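PDB 3UXF: fimbrial subunit type 1 from Actinomyces oris, which forms the main structural subunit of the type 1 fimbriae, the adhesive fibres carried on the bacterial surface. Local coordinates for residues W270-L275 against W330-P335; E224-L229 against G319-D324; I233-L238 against T262-D267; T255-L260 against T276-R281. All blocks are in the same frame, centred on the assembly; numbering follows the deposited sequence.

Contact 1. Residues W270-L275 against W330-P335; sequences WATIQL and WDPNNP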
# COMPACT_ATOMS: atom_id res chain seq x y z
N TRP A 270 -14.26 6.51 -7.03
CA TRP A 270 -13.15 5.85 -7.72
C TRP A 270 -12.34 6.85 -8.52
O TRP A 270 -12.87 7.78 -9.12
CB TRP A 270 -13.69 4.78 -8.68
CG TRP A 270 -14.41 3.72 -7.98
CD1 TRP A 270 -15.78 3.64 -7.78
CD2 TRP A 270 -13.86 2.55 -7.38
NE1 TRP A 270 -16.08 2.50 -7.10
CE2 TRP A 270 -14.93 1.80 -6.84
CE3 TRP A 270 -12.55 2.04 -7.25
CZ2 TRP A 270 -14.75 0.59 -6.17
CZ3 TRP A 270 -12.39 0.81 -6.59
CH2 TRP A 270 -13.48 0.11 -6.06
N ALA A 271 -11.00 6.69 -8.49
CA ALA A 271 -10.12 7.55 -9.28
C ALA A 271 -9.11 6.64 -9.95
O ALA A 271 -8.46 5.85 -9.27
CB ALA A 271 -9.39 8.52 -8.37
N THR A 272 -8.98 6.75 -11.26
CA THR A 272 -7.99 5.96 -11.99
C THR A 272 -7.01 6.91 -12.66
O THR A 272 -7.41 7.87 -13.35
CB THR A 272 -8.67 5.15 -13.10
OG1 THR A 272 -9.61 4.25 -12.51
CG2 THR A 272 -7.63 4.32 -13.87
N ILE A 273 -5.71 6.66 -12.46
CA ILE A 273 -4.69 7.30 -13.28
C ILE A 273 -4.36 6.31 -14.37
O ILE A 273 -3.90 5.20 -14.10
CB ILE A 273 -3.43 7.67 -12.45
CG1 ILE A 273 -3.74 8.76 -11.42
CG2 ILE A 273 -2.26 8.06 -13.37
CD1 ILE A 273 -4.03 10.10 -11.99
N GLN A 274 -4.66 6.69 -15.60
CA GLN A 274 -4.49 5.81 -16.76
C GLN A 274 -3.38 6.38 -17.63
O GLN A 274 -3.49 7.49 -18.11
CB GLN A 274 -5.82 5.75 -17.51
CG GLN A 274 -5.83 4.92 -18.81
CD GLN A 274 -7.15 5.14 -19.55
OE1 GLN A 274 -7.34 6.18 -20.18
NE2 GLN A 274 -8.10 4.20 -19.38
N LEU A 275 -2.29 5.63 -17.78
CA LEU A 275 -1.21 6.12 -18.65
C LEU A 275 -1.70 6.11 -20.11
O LEU A 275 -2.40 5.16 -20.54
CB LEU A 275 -0.00 5.22 -18.47
CG LEU A 275 1.16 5.65 -17.57
CD1 LEU A 275 0.90 6.69 -16.46
CD2 LEU A 275 2.09 4.54 -17.15
N TRP A 330 -12.00 -4.07 -14.95
CA TRP A 330 -12.19 -2.68 -14.57
C TRP A 330 -12.41 -1.72 -15.72
O TRP A 330 -11.64 -1.68 -16.68
CB TRP A 330 -10.98 -2.20 -13.77
CG TRP A 330 -11.06 -0.76 -13.33
CD1 TRP A 330 -10.28 0.27 -13.75
CD2 TRP A 330 -11.96 -0.22 -12.36
NE1 TRP A 330 -10.63 1.43 -13.10
CE2 TRP A 330 -11.66 1.15 -12.24
CE3 TRP A 330 -12.99 -0.76 -11.59
CZ2 TRP A 330 -12.35 1.99 -11.37
CZ3 TRP A 330 -13.66 0.08 -10.71
CH2 TRP A 330 -13.34 1.43 -10.61
N ASP A 331 -13.45 -0.91 -15.62
CA ASP A 331 -13.67 0.17 -16.57
C ASP A 331 -13.72 1.47 -15.77
O ASP A 331 -14.64 1.68 -14.98
CB ASP A 331 -15.02 -0.03 -17.26
CG ASP A 331 -15.36 1.10 -18.19
OD1 ASP A 331 -14.68 2.16 -18.20
OD2 ASP A 331 -16.35 0.92 -18.94
N PRO A 332 -12.71 2.33 -15.91
CA PRO A 332 -12.60 3.49 -15.02
C PRO A 332 -13.82 4.39 -15.04
O PRO A 332 -14.07 5.13 -14.09
CB PRO A 332 -11.40 4.28 -15.57
CG PRO A 332 -10.65 3.31 -16.43
CD PRO A 332 -11.54 2.16 -16.81
N ASN A 333 -14.54 4.36 -16.16
CA ASN A 333 -15.70 5.20 -16.33
C ASN A 333 -16.97 4.52 -15.87
O ASN A 333 -17.99 5.18 -15.74
CB ASN A 333 -15.84 5.58 -17.81
CG ASN A 333 -14.92 6.70 -18.19
OD1 ASN A 333 -15.04 7.81 -17.66
ND2 ASN A 333 -13.96 6.43 -19.06
N ASN A 334 -16.92 3.22 -15.64
CA ASN A 334 -18.10 2.46 -15.20
C ASN A 334 -17.80 1.47 -14.11
O ASN A 334 -17.76 0.26 -14.36
CB ASN A 334 -18.74 1.73 -16.39
CG ASN A 334 -19.25 2.67 -17.42
OD1 ASN A 334 -20.17 3.47 -17.15
ND2 ASN A 334 -18.66 2.63 -18.62
N PRO A 335 -17.61 1.96 -12.87
CA PRO A 335 -17.34 1.02 -11.79
C PRO A 335 -18.59 0.26 -11.45
O PRO A 335 -18.47 -0.78 -10.85
CB PRO A 335 -16.91 1.90 -10.61
CG PRO A 335 -17.32 3.25 -10.95
CD PRO A 335 -17.53 3.36 -12.43
O HOH W 1 -11.98 5.61 -12.15
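W270 meets two residues of the 330-335 loop, W330 and P335, over a single face of its indole. Its CB lies near the plane of the W330 ring, at the edge, 3.9 Å from CH2. From CG onward the same CH2 rises over the W270 ring, 3.3 Å above its plane, and approaches CD2 and CE3 alike. The two six-membered rings are inclined at 54°, so the pair is neither a stack nor a T-shape. On the pyrrole side the proline takes over: P335 CB is 3.5 Å from W270 CD1 and 3.7 Å from W270 NE1, a CH-pi contact 27° off the normal of the five-membered ring. Two residues on, T272 OG1 accepts from W330 NE1 at 3.1 Å, almost in the indole plane, which helps to set the rotation of the W330 ring. Its chi1 of -62° places this hydroxyl beside the backbone N, where it faces W330 NE1. It also donates to a water, which in turn donates to P332 O. P332 CB packs 3.5 Å from T272 OG1, while Q274 NE2, bonded to E224, merely passes P332 CG. The loop itself folds as a type I turn from D331 to N334, with an Asx turn in which N333 N bonds D331 OD1. The inter-strand loop thus packs tryptophan and proline on one face of a sheet in the pilin's central beta sandwich.

Contact 2. Residues E224-L229 against G319-D324; sequences EVVDRL and GLIPND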
# COMPACT_ATOMS: atom_id res chain seq x y z
N GLU A 224 -2.85 1.19 -15.33
CA GLU A 224 -3.77 2.01 -14.57
C GLU A 224 -3.57 1.82 -13.07
O GLU A 224 -3.41 0.70 -12.60
CB GLU A 224 -5.22 1.70 -14.97
CG GLU A 224 -5.54 2.07 -16.40
CD GLU A 224 -6.89 1.55 -16.87
OE1 GLU A 224 -7.68 1.09 -16.03
OE2 GLU A 224 -7.15 1.62 -18.09
N VAL A 225 -3.58 2.93 -12.35
CA VAL A 225 -3.50 2.92 -10.90
C VAL A 225 -4.87 3.38 -10.42
O VAL A 225 -5.30 4.49 -10.74
CB VAL A 225 -2.41 3.87 -10.38
CG1 VAL A 225 -2.42 3.91 -8.87
CG2 VAL A 225 -1.05 3.44 -10.90
N VAL A 226 -5.55 2.52 -9.68
CA VAL A 226 -6.93 2.79 -9.27
C VAL A 226 -6.97 3.05 -7.80
O VAL A 226 -6.38 2.30 -7.01
CB VAL A 226 -7.85 1.60 -9.61
CG1 VAL A 226 -9.31 1.91 -9.19
CG2 VAL A 226 -7.78 1.31 -11.13
N ASP A 227 -7.65 4.12 -7.39
CA ASP A 227 -7.79 4.38 -5.99
C ASP A 227 -9.26 4.27 -5.60
O ASP A 227 -10.15 4.91 -6.21
CB ASP A 227 -7.26 5.78 -5.65
CG ASP A 227 -7.17 5.97 -4.19
OD1 ASP A 227 -8.20 5.96 -3.49
OD2 ASP A 227 -6.03 6.12 -3.73
N ARG A 228 -9.53 3.45 -4.59
CA ARG A 228 -10.86 3.36 -4.02
C ARG A 228 -11.01 4.44 -2.96
O ARG A 228 -10.41 4.36 -1.89
CB ARG A 228 -11.13 1.98 -3.44
CG ARG A 228 -12.58 1.86 -2.95
CD ARG A 228 -12.84 0.46 -2.38
NE ARG A 228 -12.21 0.33 -1.08
CZ ARG A 228 -12.28 -0.77 -0.34
NH1 ARG A 228 -12.94 -1.83 -0.82
NH2 ARG A 228 -11.70 -0.83 0.84
N LEU A 229 -11.82 5.45 -3.27
CA LEU A 229 -11.91 6.65 -2.43
C LEU A 229 -13.11 6.60 -1.51
O LEU A 229 -14.23 6.35 -1.93
CB LEU A 229 -12.13 7.88 -3.31
CG LEU A 229 -10.98 8.30 -4.23
CD1 LEU A 229 -11.43 9.30 -5.27
CD2 LEU A 229 -9.87 8.88 -3.35
N GLY A 319 -4.97 0.01 -6.27
CA GLY A 319 -4.67 -1.23 -6.97
C GLY A 319 -3.99 -0.92 -8.27
O GLY A 319 -4.23 0.10 -8.90
N LEU A 320 -3.16 -1.85 -8.72
CA LEU A 320 -2.46 -1.69 -9.98
C LEU A 320 -2.93 -2.66 -11.06
O LEU A 320 -3.05 -3.86 -10.82
CB LEU A 320 -0.96 -1.87 -9.77
CG LEU A 320 -0.11 -1.99 -11.04
CD1 LEU A 320 -0.06 -0.67 -11.78
CD2 LEU A 320 1.29 -2.47 -10.70
N ILE A 321 -3.20 -2.13 -12.24
CA ILE A 321 -3.49 -2.94 -13.42
C ILE A 321 -2.30 -2.71 -14.33
O ILE A 321 -2.20 -1.68 -14.99
CB ILE A 321 -4.79 -2.50 -14.11
CG1 ILE A 321 -5.99 -2.79 -13.20
CG2 ILE A 321 -4.96 -3.23 -15.43
CD1 ILE A 321 -7.28 -2.16 -13.67
N PRO A 322 -1.38 -3.67 -14.33
CA PRO A 322 -0.08 -3.52 -15.00
C PRO A 322 -0.01 -3.97 -16.45
O PRO A 322 1.01 -3.73 -17.09
CB PRO A 322 0.83 -4.41 -14.15
CG PRO A 322 -0.06 -5.51 -13.71
CD PRO A 322 -1.47 -4.95 -13.61
N ASN A 323 -1.05 -4.61 -16.97
CA ASN A 323 -1.04 -5.06 -18.36
C ASN A 323 -2.44 -5.10 -18.95
O ASN A 323 -3.40 -4.70 -18.29
CB ASN A 323 -0.34 -6.41 -18.51
CG ASN A 323 -0.99 -7.50 -17.69
OD1 ASN A 323 -2.19 -7.75 -17.82
ND2 ASN A 323 -0.21 -8.15 -16.84
N ASP A 324 -2.57 -5.56 -20.19
CA ASP A 324 -3.87 -5.53 -20.86
C ASP A 324 -4.55 -6.89 -20.86
O ASP A 324 -5.42 -7.14 -21.70
CB ASP A 324 -3.72 -5.01 -22.29
CG ASP A 324 -2.82 -5.93 -23.17
OD1 ASP A 324 -2.08 -6.80 -22.63
OD2 ASP A 324 -2.84 -5.76 -24.42
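E224 and I321 face each other as a hydrogen-bonded antiparallel pair, and their side chains lie side by side, pointing the same way. Each places its gamma carbon anti to the carbonyl carbon (chi1 -65° for E224 CG, -67° for I321 CG1), and both chains then run on extended, bringing I321 CD1 within 4.0 Å of E224 OE1. The carboxylate is not left to this apolar neighbour: R222 forms a salt bridge with OE1, and Q274 donates to OE2. V226 projects from the same face, and its CG2 comes to the same methyl, I321 CD1, at 4.3 Å. Directly across from V226 stands G319, which contributes backbone alone. The indole of W330 packs against E224 and V226 on this side.

The strands 224-229 and 312-321 are neighbours in one sheet of a beta sandwich. Four backbone bonds join them here, two within the pair E224 and I321 and two within V226 and G319; the shortest, G319 N to V226 O, is 2.8 Å, and V226 N to G319 O is nearly straight at 177°. Between these pairs, V225 and L320 form the non-hydrogen-bonded pair, where V225 CA makes a CA-H...O contact of 3.5 Å with G319 O. Their side chains turn to the opposite face, toward I205 and T207 of strand 201-208 in the second sheet. There V225 CG2 touches L320 CD1 only loosely, whereas L320 CD1 bends back to 3.7 Å from E224 O.

Contact 3. Residues I233-L238 against T262-D267; sequences IKKEAL and TAEGKD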
# COMPACT_ATOMS: atom_id res chain seq x y z
N ILE A 233 -14.19 12.16 0.60
CA ILE A 233 -13.19 12.90 -0.15
C ILE A 233 -13.85 13.56 -1.37
O ILE A 233 -14.72 12.96 -2.00
CB ILE A 233 -12.09 11.92 -0.61
CG1 ILE A 233 -11.37 11.44 0.66
CG2 ILE A 233 -11.13 12.61 -1.57
CD1 ILE A 233 -10.44 10.21 0.43
N LYS A 234 -13.43 14.78 -1.68
CA LYS A 234 -13.92 15.49 -2.87
C LYS A 234 -13.24 14.89 -4.10
O LYS A 234 -12.10 15.22 -4.42
CB LYS A 234 -13.66 16.99 -2.76
CG LYS A 234 -14.42 17.68 -1.65
CD LYS A 234 -14.21 19.19 -1.77
CE LYS A 234 -14.92 19.94 -0.64
NZ LYS A 234 -16.38 19.77 -0.79
N LYS A 235 -13.94 14.02 -4.82
CA LYS A 235 -13.26 13.36 -5.93
C LYS A 235 -12.95 14.27 -7.10
O LYS A 235 -12.08 13.99 -7.92
CB LYS A 235 -14.05 12.14 -6.37
CG LYS A 235 -15.27 12.47 -7.22
CD LYS A 235 -15.97 11.19 -7.58
CE LYS A 235 -16.81 11.29 -8.86
NZ LYS A 235 -18.05 12.07 -8.59
N GLU A 236 -13.62 15.43 -7.15
CA GLU A 236 -13.39 16.42 -8.20
C GLU A 236 -12.22 17.35 -7.90
O GLU A 236 -11.91 18.23 -8.67
CB GLU A 236 -14.68 17.25 -8.44
CG GLU A 236 -14.95 18.38 -7.41
CD GLU A 236 -15.47 17.91 -6.06
OE1 GLU A 236 -15.75 16.71 -5.91
OE2 GLU A 236 -15.67 18.81 -5.21
N ALA A 237 -11.52 17.14 -6.78
CA ALA A 237 -10.45 18.06 -6.41
C ALA A 237 -9.24 17.34 -5.86
O ALA A 237 -8.77 17.64 -4.76
CB ALA A 237 -10.94 19.10 -5.39
N LEU A 238 -8.73 16.42 -6.66
CA LEU A 238 -7.60 15.58 -6.22
C LEU A 238 -6.22 16.15 -6.61
O LEU A 238 -5.18 15.64 -6.14
CB LEU A 238 -7.78 14.18 -6.83
CG LEU A 238 -8.93 13.36 -6.23
CD1 LEU A 238 -9.21 12.15 -7.17
CD2 LEU A 238 -8.69 12.94 -4.78
N THR A 262 -12.32 10.02 -12.78
CA THR A 262 -13.03 9.71 -11.54
C THR A 262 -14.45 9.27 -11.83
O THR A 262 -15.00 9.58 -12.90
CB THR A 262 -13.09 10.87 -10.52
OG1 THR A 262 -13.70 12.03 -11.12
CG2 THR A 262 -11.69 11.25 -10.06
N ALA A 263 -15.04 8.56 -10.88
CA ALA A 263 -16.39 8.03 -11.09
C ALA A 263 -17.07 7.81 -9.75
O ALA A 263 -16.42 7.44 -8.76
CB ALA A 263 -16.36 6.72 -11.90
N GLU A 264 -18.39 8.01 -9.71
CA GLU A 264 -19.16 7.66 -8.54
C GLU A 264 -19.29 6.15 -8.41
O GLU A 264 -19.48 5.43 -9.38
CB GLU A 264 -20.55 8.28 -8.68
CG GLU A 264 -20.66 9.70 -8.19
CD GLU A 264 -21.63 9.78 -7.03
OE1 GLU A 264 -22.85 9.61 -7.28
OE2 GLU A 264 -21.17 9.96 -5.88
N GLY A 265 -19.22 5.66 -7.18
CA GLY A 265 -19.39 4.26 -6.94
C GLY A 265 -20.53 4.01 -5.96
O GLY A 265 -21.25 4.94 -5.54
N LYS A 266 -20.65 2.75 -5.60
CA LYS A 266 -21.75 2.30 -4.75
C LYS A 266 -21.52 2.70 -3.31
O LYS A 266 -22.31 3.45 -2.75
CB LYS A 266 -21.92 0.78 -4.89
CG LYS A 266 -23.00 0.14 -4.02
CD LYS A 266 -22.90 -1.40 -4.18
CE LYS A 266 -23.97 -2.16 -3.42
NZ LYS A 266 -23.75 -2.15 -1.95
N ASP A 267 -20.42 2.20 -2.73
CA ASP A 267 -20.08 2.47 -1.34
C ASP A 267 -18.84 3.34 -1.24
O ASP A 267 -18.44 3.75 -0.15
CB ASP A 267 -19.83 1.18 -0.60
CG ASP A 267 -21.10 0.35 -0.42
OD1 ASP A 267 -22.19 0.95 -0.38
OD2 ASP A 267 -20.98 -0.88 -0.32
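A type I turn from K234 to A237, on the connection that leaves strand 224-229 for strand 241-245, sets K235 and L238 against T262 near the end of strand 258-264. The turn is closed by A237 N bonding to K234 O at 3.1 Å. K235 starts in a crowded position, CG between its backbone N and carbonyl carbon (chi1 78°), and from there its aliphatic chain crosses T262 obliquely. CD passes near T262 CB; CE then lies 3.6 Å from A263 C, over the peptide leading into E264.

The connection carries the chain from one sheet of the beta sandwich to the other, and here it lies alongside the strand, with no hydrogen bond between the segments. A bend at chi4 of K235 brings NZ to 3.5 Å from E264 CG, crossing that side chain at about a right angle. The E264 carboxylate remains farther off, with OE2 4.6 Å from K235 NZ, so any attraction between the charges is probably weak. T262 turns its methyl inward instead: CG2 packs 3.5 Å from K235 O and meets L238 CD1 tip to tip at 3.9 Å. L229 and A271 lie against L238 on the buried side.

Contact 4. Residues T255-L260 against T276-R281; sequences TTDYTL and TEEGRR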
# COMPACT_ATOMS: atom_id res chain seq x y z
N THR A 255 -2.80 14.70 -19.67
CA THR A 255 -3.17 14.63 -21.08
C THR A 255 -2.08 14.00 -21.94
O THR A 255 -2.32 13.01 -22.64
CB THR A 255 -3.55 15.98 -21.65
OG1 THR A 255 -4.49 16.58 -20.77
CG2 THR A 255 -4.17 15.83 -23.04
N THR A 256 -0.87 14.55 -21.88
CA THR A 256 0.24 13.97 -22.63
C THR A 256 0.56 12.55 -22.17
O THR A 256 0.65 11.62 -22.98
CB THR A 256 1.49 14.84 -22.49
OG1 THR A 256 1.16 16.15 -22.96
CG2 THR A 256 2.65 14.25 -23.28
N ASP A 257 0.74 12.37 -20.85
CA ASP A 257 1.26 11.11 -20.33
C ASP A 257 0.22 10.26 -19.57
O ASP A 257 0.37 9.04 -19.45
CB ASP A 257 2.43 11.39 -19.39
CG ASP A 257 3.59 12.05 -20.12
OD1 ASP A 257 3.96 11.58 -21.22
OD2 ASP A 257 4.15 13.03 -19.59
N TYR A 258 -0.77 10.94 -19.02
CA TYR A 258 -1.82 10.20 -18.30
C TYR A 258 -3.08 11.01 -18.29
O TYR A 258 -3.08 12.21 -18.57
CB TYR A 258 -1.40 9.94 -16.84
CG TYR A 258 -1.23 11.20 -16.02
CD1 TYR A 258 -2.30 11.76 -15.33
CD2 TYR A 258 0.01 11.86 -15.96
CE1 TYR A 258 -2.14 12.91 -14.57
CE2 TYR A 258 0.17 13.01 -15.22
CZ TYR A 258 -0.91 13.54 -14.55
OH TYR A 258 -0.73 14.69 -13.81
N THR A 259 -4.21 10.36 -18.00
CA THR A 259 -5.42 11.11 -17.69
C THR A 259 -6.02 10.58 -16.38
O THR A 259 -5.94 9.36 -16.11
CB THR A 259 -6.45 11.06 -18.87
OG1 THR A 259 -7.34 9.97 -18.72
CG2 THR A 259 -5.78 10.87 -20.20
N LEU A 260 -6.59 11.49 -15.59
CA LEU A 260 -7.28 11.14 -14.35
C LEU A 260 -8.74 10.94 -14.69
O LEU A 260 -9.36 11.82 -15.30
CB LEU A 260 -7.18 12.25 -13.29
CG LEU A 260 -8.08 12.07 -12.05
CD1 LEU A 260 -7.73 10.86 -11.18
CD2 LEU A 260 -8.02 13.33 -11.16
N THR A 276 -1.35 7.13 -20.87
CA THR A 276 -1.62 7.19 -22.32
C THR A 276 -0.59 6.35 -23.06
O THR A 276 0.33 5.79 -22.46
CB THR A 276 -1.48 8.63 -22.83
OG1 THR A 276 -0.13 9.05 -22.57
CG2 THR A 276 -2.43 9.58 -22.13
N GLU A 277 -0.71 6.27 -24.39
CA GLU A 277 0.30 5.56 -25.15
C GLU A 277 1.71 6.16 -24.87
O GLU A 277 2.67 5.41 -24.62
CB GLU A 277 -0.04 5.60 -26.65
CG GLU A 277 1.12 5.06 -27.48
CD GLU A 277 0.75 4.75 -28.90
OE1 GLU A 277 -0.23 5.33 -29.41
OE2 GLU A 277 1.43 3.90 -29.50
N GLU A 278 1.81 7.48 -24.88
CA GLU A 278 3.12 8.10 -24.60
C GLU A 278 3.55 7.87 -23.15
O GLU A 278 4.72 7.58 -22.88
CB GLU A 278 3.13 9.57 -25.02
CG GLU A 278 4.34 10.35 -24.51
CD GLU A 278 5.69 9.84 -25.01
OE1 GLU A 278 5.76 8.98 -25.93
OE2 GLU A 278 6.71 10.30 -24.49
N GLY A 279 2.61 7.96 -22.19
CA GLY A 279 2.98 7.64 -20.82
C GLY A 279 3.42 6.20 -20.64
O GLY A 279 4.37 5.90 -19.92
N ARG A 280 2.76 5.28 -21.34
CA ARG A 280 3.18 3.91 -21.26
C ARG A 280 4.56 3.70 -21.87
O ARG A 280 5.36 2.90 -21.36
CB ARG A 280 2.17 3.00 -21.95
CG ARG A 280 0.82 2.94 -21.22
CD ARG A 280 -0.09 1.84 -21.87
NE ARG A 280 -0.35 2.04 -23.31
CZ ARG A 280 -1.39 2.71 -23.80
NH1 ARG A 280 -2.27 3.27 -22.99
NH2 ARG A 280 -1.55 2.83 -25.12
N ARG A 281 4.83 4.45 -22.93
CA ARG A 281 6.13 4.36 -23.59
C ARG A 281 7.20 4.87 -22.63
O ARG A 281 8.22 4.21 -22.41
CB ARG A 281 6.14 5.15 -24.90
CG ARG A 281 7.48 4.90 -25.67
CD ARG A 281 7.85 6.05 -26.61
NE ARG A 281 8.04 7.30 -25.85
CZ ARG A 281 9.10 7.57 -25.11
NH1 ARG A 281 10.11 6.72 -25.03
NH2 ARG A 281 9.15 8.73 -24.44
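T276 OG1 donates to T256 O at 2.7 Å, and T276 N donates to D257 O at 2.9 Å. The second bond has a fairly straight N-H, although it comes in from above the carbonyl plane. The same hydroxyl accepts from G279 N at 3.0 Å, so T276 is the N-cap of helix 277-288 and ties the cap to the loop that enters strand 258-264. Its chi1 of 60° holds OG1 between the backbone N and the carbonyl carbon, within reach of both partners. D257 O also takes a CA-H...O contact from G279 CA at 3.3 Å; with no side chain on G279, the helix can come this close.

Farther out, D257 and E278 lie side by side, pointing the same way. The like charges of D257 OD1 and E278 OE2, 4.5 Å apart, would probably repel, and K282 bridges both. R281 additionally grips E278 side-on, NE to OE1 at 2.8 Å and NH2 to OE2 at 2.9 Å, near the plane of the guanidinium group. Packing is modest: T276 CG2 rests 3.5 Å from T255 O, and E278 CB lies near T256 O. The first turn of the helix thus abuts the loop entering strand 258-264; strand 269-275, which leads directly into the helix, pairs with that strand through T259 and Q274 and receives the ring of Y258 on I273 and L275.

Contacts 1 and 2 are buried, whereas contacts 3 and 4 are only partly so. All four reach the sheet containing strands 224-229, 258-264 and 269-275. Contact 2 is the one made by strand pairing; contact 1 adds a loop over the face that bears E224 and V226, so that W330 packs on both, and A271 O and I273 N bond strand 224-229. Contacts 3 and 4 occupy opposite ends of strand 258-264, their centres about 21 Å apart. The former relies on aliphatic and van der Waals packing, the latter on a helix N-cap bonded to backbone carbonyls. Contact 1 alone sets aromatic rings across its two segments, and it touches the other three.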